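Local atomic coordinates of iron dependent repressor (Sulfolobus solfataricus, PDB entry 2X4H), a protein that probably binds DNA as a metal-dependent transcriptional regulator of the DtxR/MntR family and carries bound zinc. Residues C[84-89]-C[129-134]. Residues are numbered along the deposited sequence; the frame is centred on the assembly and turned at random.
With ZN (zinc ion), chain N; ZN (zinc ion), chain M.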
# COMPACT_ATOMS: atom_id res chain seq x y z
N ALA C 84 -18.56 -1.12 -13.22
CA ALA C 84 -18.06 0.14 -13.80
C ALA C 84 -17.63 -0.03 -15.26
O ALA C 84 -17.99 0.78 -16.09
CB ALA C 84 -16.91 0.74 -12.95
N HIS C 85 -16.88 -1.09 -15.55
CA HIS C 85 -16.39 -1.36 -16.89
C HIS C 85 -17.57 -1.49 -17.86
O HIS C 85 -17.63 -0.82 -18.89
CB HIS C 85 -15.49 -2.63 -16.91
CG HIS C 85 -15.11 -3.08 -18.29
ND1 HIS C 85 -14.18 -2.41 -19.06
CD2 HIS C 85 -15.61 -4.07 -19.07
CE1 HIS C 85 -14.09 -3.01 -20.24
NE2 HIS C 85 -14.97 -4.00 -20.28
N ARG C 86 -18.54 -2.30 -17.47
CA ARG C 86 -19.62 -2.69 -18.36
C ARG C 86 -20.72 -1.62 -18.50
O ARG C 86 -21.28 -1.43 -19.60
CB ARG C 86 -20.17 -4.04 -17.87
CG ARG C 86 -19.17 -5.16 -18.08
CD ARG C 86 -19.59 -6.52 -17.53
NE ARG C 86 -18.52 -7.48 -17.76
CZ ARG C 86 -18.45 -8.72 -17.27
NH1 ARG C 86 -19.36 -9.21 -16.46
NH2 ARG C 86 -17.40 -9.46 -17.56
N VAL C 87 -21.03 -0.90 -17.42
CA VAL C 87 -21.91 0.25 -17.53
C VAL C 87 -21.31 1.33 -18.44
O VAL C 87 -22.00 1.86 -19.31
CB VAL C 87 -22.26 0.82 -16.14
CG1 VAL C 87 -22.97 2.16 -16.26
CG2 VAL C 87 -23.09 -0.21 -15.34
N ILE C 88 -20.03 1.65 -18.27
CA ILE C 88 -19.37 2.59 -19.18
C ILE C 88 -19.43 2.09 -20.63
O ILE C 88 -19.75 2.86 -21.52
CB ILE C 88 -17.92 2.88 -18.75
CG1 ILE C 88 -17.90 3.90 -17.61
CG2 ILE C 88 -17.12 3.48 -19.92
CD1 ILE C 88 -16.61 3.90 -16.85
N GLU C 89 -19.17 0.80 -20.86
CA GLU C 89 -19.24 0.28 -22.21
C GLU C 89 -20.56 0.58 -22.89
O GLU C 89 -20.59 0.93 -24.06
CB GLU C 89 -19.07 -1.24 -22.25
CG GLU C 89 -17.71 -1.72 -21.97
CD GLU C 89 -17.48 -3.15 -22.44
OE1 GLU C 89 -18.42 -4.00 -22.38
OE2 GLU C 89 -16.31 -3.43 -22.82
N SER C 129 -28.66 -5.40 -17.75
CA SER C 129 -28.18 -6.69 -17.20
C SER C 129 -26.87 -7.21 -17.78
O SER C 129 -26.19 -8.00 -17.16
CB SER C 129 -29.24 -7.75 -17.43
OG SER C 129 -30.39 -7.42 -16.70
N TYR C 130 -26.57 -6.83 -19.02
CA TYR C 130 -25.42 -7.38 -19.73
C TYR C 130 -24.76 -6.30 -20.55
O TYR C 130 -25.44 -5.41 -21.09
CB TYR C 130 -25.89 -8.47 -20.70
CG TYR C 130 -26.37 -9.74 -20.07
CD1 TYR C 130 -25.51 -10.79 -19.83
CD2 TYR C 130 -27.71 -9.91 -19.75
CE1 TYR C 130 -25.95 -11.95 -19.27
CE2 TYR C 130 -28.16 -11.06 -19.20
CZ TYR C 130 -27.28 -12.09 -18.96
OH TYR C 130 -27.76 -13.24 -18.39
N CYS C 131 -23.44 -6.40 -20.70
CA CYS C 131 -22.68 -5.48 -21.53
C CYS C 131 -22.83 -5.90 -22.98
O CYS C 131 -23.46 -6.92 -23.26
CB CYS C 131 -21.20 -5.47 -21.08
SG CYS C 131 -20.19 -6.83 -21.69
N PRO C 132 -22.30 -5.11 -23.91
CA PRO C 132 -22.42 -5.44 -25.34
C PRO C 132 -21.67 -6.72 -25.78
O PRO C 132 -21.90 -7.19 -26.89
CB PRO C 132 -21.83 -4.23 -26.04
CG PRO C 132 -21.79 -3.16 -25.01
CD PRO C 132 -21.54 -3.86 -23.73
N HIS C 133 -20.78 -7.25 -24.94
CA HIS C 133 -20.14 -8.55 -25.19
C HIS C 133 -20.98 -9.69 -24.61
O HIS C 133 -20.60 -10.85 -24.71
CB HIS C 133 -18.69 -8.57 -24.63
CG HIS C 133 -17.88 -7.43 -25.15
ND1 HIS C 133 -17.82 -6.21 -24.51
CD2 HIS C 133 -17.19 -7.28 -26.31
CE1 HIS C 133 -17.13 -5.36 -25.25
NE2 HIS C 133 -16.72 -5.99 -26.34
N GLY C 134 -22.12 -9.38 -23.99
CA GLY C 134 -23.01 -10.39 -23.42
C GLY C 134 -22.56 -10.94 -22.07
O GLY C 134 -22.85 -12.09 -21.74
ZN ZN N . -18.14 -5.87 -22.41
ZN ZN M . -15.14 -4.93 -21.96
O HOH W 1 -16.26 -6.57 -20.96
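A binuclear zinc site joins helix 72-94 to the loop that follows helix 115-124, within the metal-binding and dimerisation region of this DtxR/MntR-family protein. Its bridge is the carboxylate of E89, carried out to both zincs by a chain extended beyond CG (chi2 -162°): OE1 binds the chain N zinc at 1.9 Å, OE2 the chain M zinc at 2.1 Å. A water bridges the metals unevenly, its O 2.2 Å from the chain M zinc and 2.5 Å from the chain N zinc.

Residues 129-134 supply two ligands to the chain N zinc, C131 SG at 2.4 Å and H133 ND1 at 2.2 Å. Both lie in a type I turn from C131 to G134, closed by the hydrogen bond from G134 N to C131 O. Inside that turn H133 N also makes a weak hydrogen bond to C131 SG, probably tempering the sulfur's charge. The E89 and H133 side chains cross nearly at right angles, with carboxylate and ring planes 43° apart and OE1 at the ring edge.

One helical turn before E89, H85 NE2 binds the chain M zinc at 1.9 Å, and C103 of helix 99-107 completes the set. H85 ND1 is hydrogen-bonded to D110 OD2; held at both nitrogens, the ring probably rotates little. P132 CD packs against E89, nearer OE1 than CB, while the extended R86 chain, its NH1 hydrogen-bonded to E136 O, passes C131 with CG 3.6 Å from C131 CB.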